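PDB 3NPP: pfam DUF1093 family protein from Bacillus subtilis, which is of unknown function but belongs to the DUF1093 family and is probably exported from the cell. Local coordinates for residues 11-16 with 77-82; 34-37 with 41-44; 59-62 with 67-70. All blocks are in the same frame, centred on the assembly; numbering follows the deposited sequence.

Contact 1: residues 11-16 with 77-82; sequences DVYVQI and DMPDSV
A Met-aromatic contact and a CH-pi contact meet at Y13, where the turn entering the C-terminal helix 80-86 packs against strand 9-15, which lies between the two hairpins of the fold. P79, the N-cap residue of that helix, brings the CD of its pyrrolidine ring over one face of the tyrosine. This CD lies 3.6 Å from the centroid of the Y13 ring and 19° off the ring normal, displaced toward the rim on the hydroxyl side, so that Y13 CZ is the nearest atom to P79 CD at 3.4 Å. M78, present as selenomethionine, runs past the tyrosine in the opposite direction. Its CG is 3.9 Å from Y13 CD2, and its SE stands obliquely to the ring, 5.2 Å from the centroid. V82, in the first turn of the helix, crosses the tyrosine side chain at about a right angle; with CG1 anti to its own backbone N (chi1 173°), that methyl comes to 3.5 Å from Y13 CB. The same valine also touches Y35, so the helix covers two tyrosines from neighbouring strands, while K59 packs against Y13 from within the sheet. The touching atoms are nearly all carbon, with the selenium of M78, and three residues converge on one tyrosine side chain. With a serine in place of Y13, P79 CD would probably lose the ring face beneath it and a gap would be likely to open between the helix entrance and the strand. At the hydroxyl end the proline is still close, P79 CD lying 3.8 Å from Y13 OH.

Contact 2: residues 34-37 with 41-44; sequences GYNA and KEEV
E42, K41 and G34 carry most of this contact, which lies at the turn end of the antiparallel beta hairpin formed by strands 27-35 and 41-48. G34 and E42 make a hydrogen-bonded pair: G34 N donates to E42 O at 2.8 Å, and E42 N returns a bond to G34 O at 2.9 Å. The second is the less regular, its donor standing 42° out of the G34 carbonyl plane. G34 O also receives a CA-H...O contact from K41 CA. In the next, non-hydrogen-bonded pair, K41 and Y35 send their side chains out side by side from one face of the sheet. The lysine is extended beyond CG and follows the tyrosine ring outward, from K41 CG at 3.8 Å from Y35 CE2 to the region of the hydroxyl. Helix 80-86 also packs against this tyrosine.

E42 projects from the other face. Its chain bends at chi2 (-68°) and carries the carboxylate toward N36, whose amide plane is turned 65° from it. N36 ND2 and E42 OE2 are 3.3 Å apart, but the angle is too poor for a hydrogen bond; the amide nitrogen binds Q10 instead, and E42 OE1 accepts from the N-terminal G1 of the second subunit. Back on the lysine's face, K41 CE passes 3.7 Å from Y35 OH.

Contact 3: residues 59-62 with 67-70; sequences KVKA and VETW
K61 O is gripped by two successive backbone N-H groups of the facing strand: E68 N at 2.7 Å, in a bond that is almost straight (174°), and T69 N at 3.5 Å, a weak one. This is a classic beta bulge in the antiparallel hairpin of strands 57-63 and 66-73. E68 and T69 both face K61, and the register slips by one residue between the K61-T69 pair and the A62-V67 pair. Here the short strand segments run at 152° to each other. K61 N closes the regular side of the bulge by donating to T69 O at 3.0 Å.

K61 and T69 place their side chains on one face. The threonine hydroxyl sits between its backbone N and carbonyl carbon (chi1 70°), which sets T69 OG1 against the lysine, 3.5 Å from K61 CB. The hydroxyl also reaches a water at 2.8 Å from T69 OG1. That water donates to K59 O and accepts from K59 NZ, so it ties both strands together beside the backbone bonds; K59 NZ has its salt bridge with E71. Another water donates to E68 OE1 and weakly accepts from K61 NZ. The two charged groups themselves do not touch, and E68 pairs instead with K63, while the K61 side chain lies close to a bound sulfate.

V60, A62, V67 and W70 occupy the other face. V60 and V67 pack on V44, and F3 of the second subunit covers A62 and V67. At the W70 end, a CA-H...O contact spans the strands, W70 CA lying 3.5 Å from K59 O.

From the N terminus, the chain first lays down 11-16, which waits for its partner until 77-82, the turn and first residues of the C-terminal helix, comes back to it; contact 1 therefore closes the longest loop. Contacts 2 and 3 nest inside it, one after the other, each fastening a hairpin. Strand 9-15 lies between the two hairpins: Y13 N probably bonds to Y35 O of contact 2, and V12 N to V60 O of contact 3. The hairpins also meet directly, V44 packing on V60 and V67. Contact 1 adds the helix, with V82 reaching N36 of contact 2. Contacts 2 and 3 both touch the second subunit as well.

Contact 1: residues 11-16 with 77-82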
# COMPACT_ATOMS: atom_id res chain seq x y z
N ASP A 11 10.08 -1.43 7.41
CA ASP A 11 11.25 -1.95 6.69
C ASP A 11 11.65 -3.20 7.40
O ASP A 11 11.97 -3.14 8.59
CB ASP A 11 12.39 -0.95 6.71
CG ASP A 11 12.10 0.24 5.82
OD1 ASP A 11 12.35 0.17 4.60
OD2 ASP A 11 11.58 1.25 6.33
N VAL A 12 11.65 -4.32 6.69
CA VAL A 12 11.90 -5.62 7.29
C VAL A 12 13.29 -6.08 6.85
O VAL A 12 13.57 -6.17 5.66
CB VAL A 12 10.81 -6.63 6.88
CG1 VAL A 12 11.09 -8.00 7.54
CG2 VAL A 12 9.42 -6.09 7.30
N TYR A 13 14.15 -6.35 7.80
CA TYR A 13 15.53 -6.76 7.56
C TYR A 13 15.63 -8.28 7.63
O TYR A 13 15.08 -8.91 8.55
CB TYR A 13 16.45 -6.12 8.60
CG TYR A 13 16.49 -4.60 8.45
CD1 TYR A 13 15.51 -3.80 9.06
CD2 TYR A 13 17.48 -3.96 7.65
CE1 TYR A 13 15.52 -2.43 8.92
CE2 TYR A 13 17.49 -2.57 7.51
CZ TYR A 13 16.51 -1.81 8.15
OH TYR A 13 16.51 -0.43 8.04
N VAL A 14 16.29 -8.87 6.64
CA VAL A 14 16.39 -10.32 6.50
C VAL A 14 17.80 -10.71 6.08
O VAL A 14 18.57 -9.86 5.55
CB VAL A 14 15.40 -10.86 5.43
CG1 VAL A 14 13.97 -10.60 5.87
CG2 VAL A 14 15.69 -10.29 4.05
N GLN A 15 18.15 -11.97 6.33
CA GLN A 15 19.32 -12.58 5.71
C GLN A 15 18.85 -13.63 4.73
O GLN A 15 17.95 -14.41 5.04
CB GLN A 15 20.26 -13.20 6.76
CG GLN A 15 21.59 -13.67 6.14
CD GLN A 15 22.61 -14.13 7.15
OE1 GLN A 15 22.27 -14.60 8.22
NE2 GLN A 15 23.87 -14.00 6.79
N ILE A 16 19.50 -13.71 3.57
CA ILE A 16 19.17 -14.71 2.56
C ILE A 16 19.78 -16.05 3.03
O ILE A 16 20.89 -16.45 2.62
CB ILE A 16 19.63 -14.29 1.12
CG1 ILE A 16 19.14 -12.89 0.76
CG2 ILE A 16 19.10 -15.29 0.04
CD1 ILE A 16 17.63 -12.65 0.93
N ASP A 77 25.18 -1.71 9.22
CA ASP A 77 24.32 -0.57 9.05
C ASP A 77 22.86 -0.85 9.35
O ASP A 77 22.07 0.06 9.26
CB ASP A 77 24.42 -0.04 7.62
CG ASP A 77 25.83 0.18 7.19
OD1 ASP A 77 26.61 0.78 7.98
OD2 ASP A 77 26.19 -0.31 6.09
N MSE A 78 22.51 -2.08 9.72
CA MSE A 78 21.14 -2.40 10.09
C MSE A 78 20.88 -1.84 11.49
O MSE A 78 21.85 -1.61 12.28
CB MSE A 78 20.93 -3.91 10.09
CG MSE A 78 21.15 -4.54 8.72
SE MSE A 78 20.64 -6.38 8.62
CE MSE A 78 21.53 -7.13 10.21
N PRO A 79 19.60 -1.69 11.86
CA PRO A 79 19.30 -1.30 13.25
C PRO A 79 19.96 -2.20 14.32
O PRO A 79 20.10 -3.41 14.11
CB PRO A 79 17.80 -1.45 13.32
CG PRO A 79 17.34 -1.17 11.93
CD PRO A 79 18.37 -1.76 11.04
N ASP A 80 20.35 -1.60 15.44
CA ASP A 80 21.14 -2.31 16.47
C ASP A 80 20.46 -3.56 16.98
O ASP A 80 21.10 -4.63 17.04
CB ASP A 80 21.47 -1.40 17.69
CG ASP A 80 22.73 -0.54 17.49
OD1 ASP A 80 23.18 -0.37 16.32
OD2 ASP A 80 23.27 -0.04 18.53
N SER A 81 19.17 -3.46 17.32
CA SER A 81 18.41 -4.64 17.79
C SER A 81 18.18 -5.68 16.70
O SER A 81 18.09 -6.87 17.01
CB SER A 81 17.08 -4.28 18.44
OG SER A 81 17.26 -3.42 19.57
N VAL A 82 18.15 -5.26 15.45
CA VAL A 82 18.09 -6.19 14.32
C VAL A 82 19.42 -6.94 14.17
O VAL A 82 19.41 -8.16 14.00
CB VAL A 82 17.72 -5.48 13.01
CG1 VAL A 82 17.83 -6.43 11.83
CG2 VAL A 82 16.33 -4.88 13.13

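Contact 2: residues 34-37 with 41-44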
# COMPACT_ATOMS: atom_id res chain seq x y z
N GLY A 34 12.27 -12.18 9.51
CA GLY A 34 13.05 -10.95 9.60
C GLY A 34 12.62 -10.10 10.76
O GLY A 34 11.84 -10.55 11.60
N TYR A 35 13.15 -8.89 10.83
CA TYR A 35 12.85 -7.98 11.92
C TYR A 35 12.59 -6.61 11.35
O TYR A 35 13.32 -6.18 10.43
CB TYR A 35 13.99 -7.99 12.96
CG TYR A 35 14.12 -9.36 13.63
CD1 TYR A 35 14.88 -10.38 13.03
CD2 TYR A 35 13.38 -9.69 14.77
CE1 TYR A 35 14.94 -11.67 13.57
CE2 TYR A 35 13.46 -11.00 15.35
CZ TYR A 35 14.23 -11.97 14.73
OH TYR A 35 14.32 -13.23 15.24
N ASN A 36 11.58 -5.91 11.85
CA ASN A 36 11.33 -4.54 11.41
C ASN A 36 12.29 -3.58 12.11
O ASN A 36 13.18 -4.04 12.86
CB ASN A 36 9.83 -4.16 11.47
CG ASN A 36 9.33 -3.81 12.88
OD1 ASN A 36 10.03 -3.95 13.91
ND2 ASN A 36 8.08 -3.35 12.93
N ALA A 37 12.14 -2.27 11.86
CA ALA A 37 13.08 -1.26 12.38
C ALA A 37 13.05 -1.15 13.89
O ALA A 37 14.04 -0.78 14.47
CB ALA A 37 12.82 0.11 11.76
N LYS A 41 9.61 -9.23 15.29
CA LYS A 41 9.73 -10.38 14.36
C LYS A 41 8.62 -10.35 13.29
O LYS A 41 7.47 -10.04 13.60
CB LYS A 41 9.70 -11.73 15.12
CG LYS A 41 10.31 -12.93 14.32
CD LYS A 41 10.57 -14.14 15.27
CE LYS A 41 11.34 -15.30 14.56
NZ LYS A 41 11.80 -16.34 15.54
N GLU A 42 9.01 -10.62 12.03
CA GLU A 42 8.10 -10.59 10.86
C GLU A 42 8.38 -11.75 9.91
O GLU A 42 9.47 -12.28 9.90
CB GLU A 42 8.29 -9.30 10.03
CG GLU A 42 8.46 -8.02 10.78
CD GLU A 42 7.23 -7.56 11.54
OE1 GLU A 42 6.16 -8.23 11.52
OE2 GLU A 42 7.32 -6.46 12.11
N GLU A 43 7.42 -12.10 9.09
CA GLU A 43 7.64 -12.99 7.94
C GLU A 43 7.39 -12.16 6.72
O GLU A 43 6.38 -11.49 6.63
CB GLU A 43 6.69 -14.18 8.00
CG GLU A 43 6.98 -15.29 6.90
CD GLU A 43 5.76 -16.18 6.65
OE1 GLU A 43 5.55 -17.12 7.44
OE2 GLU A 43 4.99 -15.92 5.67
N VAL A 44 8.31 -12.21 5.76
CA VAL A 44 8.18 -11.44 4.54
C VAL A 44 8.36 -12.36 3.32
O VAL A 44 9.29 -13.15 3.28
CB VAL A 44 9.15 -10.23 4.55
CG1 VAL A 44 10.62 -10.66 4.71
CG2 VAL A 44 8.94 -9.37 3.31

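Contact 3: residues 59-62 with 67-70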
# COMPACT_ATOMS: atom_id res chain seq x y z
N LYS A 59 17.04 -5.29 3.04
CA LYS A 59 15.97 -4.48 3.60
C LYS A 59 14.77 -4.53 2.61
O LYS A 59 14.91 -4.14 1.45
CB LYS A 59 16.48 -3.04 3.78
CG LYS A 59 15.44 -2.03 4.33
CD LYS A 59 16.01 -0.59 4.44
CE LYS A 59 16.25 0.08 3.03
NZ LYS A 59 15.14 0.21 1.81
N VAL A 60 13.60 -4.97 3.08
CA VAL A 60 12.38 -5.02 2.27
C VAL A 60 11.41 -3.97 2.81
O VAL A 60 10.97 -4.07 3.96
CB VAL A 60 11.75 -6.43 2.32
CG1 VAL A 60 10.59 -6.54 1.41
CG2 VAL A 60 12.79 -7.49 1.95
N LYS A 61 11.06 -2.99 1.97
CA LYS A 61 10.23 -1.86 2.38
C LYS A 61 8.78 -2.19 2.08
O LYS A 61 8.46 -2.68 0.98
CB LYS A 61 10.66 -0.62 1.65
CG LYS A 61 9.89 0.64 2.03
CD LYS A 61 10.40 1.86 1.33
CE LYS A 61 10.01 1.92 -0.14
NZ LYS A 61 10.70 3.04 -0.85
N ALA A 62 7.91 -1.92 3.06
CA ALA A 62 6.51 -2.20 2.97
C ALA A 62 5.72 -0.98 3.33
O ALA A 62 6.20 -0.11 4.07
CB ALA A 62 6.13 -3.37 3.89
N VAL A 67 4.59 -5.32 0.50
CA VAL A 67 5.97 -5.15 0.12
C VAL A 67 6.11 -4.40 -1.20
O VAL A 67 5.49 -4.76 -2.18
CB VAL A 67 6.66 -6.51 -0.10
CG1 VAL A 67 8.09 -6.27 -0.55
CG2 VAL A 67 6.66 -7.37 1.16
N GLU A 68 7.00 -3.40 -1.23
CA GLU A 68 7.22 -2.58 -2.42
C GLU A 68 8.56 -2.76 -3.08
O GLU A 68 8.62 -2.80 -4.30
CB GLU A 68 7.05 -1.13 -2.06
CG GLU A 68 5.66 -0.83 -1.58
CD GLU A 68 5.26 0.61 -1.79
OE1 GLU A 68 6.05 1.50 -1.43
OE2 GLU A 68 4.12 0.84 -2.24
N THR A 69 9.63 -2.87 -2.29
CA THR A 69 11.00 -2.86 -2.81
C THR A 69 11.93 -3.72 -1.95
O THR A 69 11.65 -3.95 -0.77
CB THR A 69 11.63 -1.44 -2.88
OG1 THR A 69 11.88 -0.98 -1.58
CG2 THR A 69 10.77 -0.44 -3.64
N TRP A 70 13.01 -4.19 -2.57
CA TRP A 70 14.13 -4.83 -1.85
C TRP A 70 15.41 -4.04 -2.10
O TRP A 70 15.55 -3.43 -3.15
CB TRP A 70 14.31 -6.27 -2.31
CG TRP A 70 14.80 -6.47 -3.67
CD1 TRP A 70 14.04 -6.62 -4.81
CD2 TRP A 70 16.17 -6.61 -4.08
NE1 TRP A 70 14.86 -6.83 -5.90
CE2 TRP A 70 16.17 -6.80 -5.48
CE3 TRP A 70 17.40 -6.56 -3.40
CZ2 TRP A 70 17.36 -6.96 -6.23
CZ3 TRP A 70 18.60 -6.73 -4.13
CH2 TRP A 70 18.57 -6.94 -5.51
O HOH W 1 13.93 -1.79 0.14
O HOH W 2 8.42 2.33 -3.03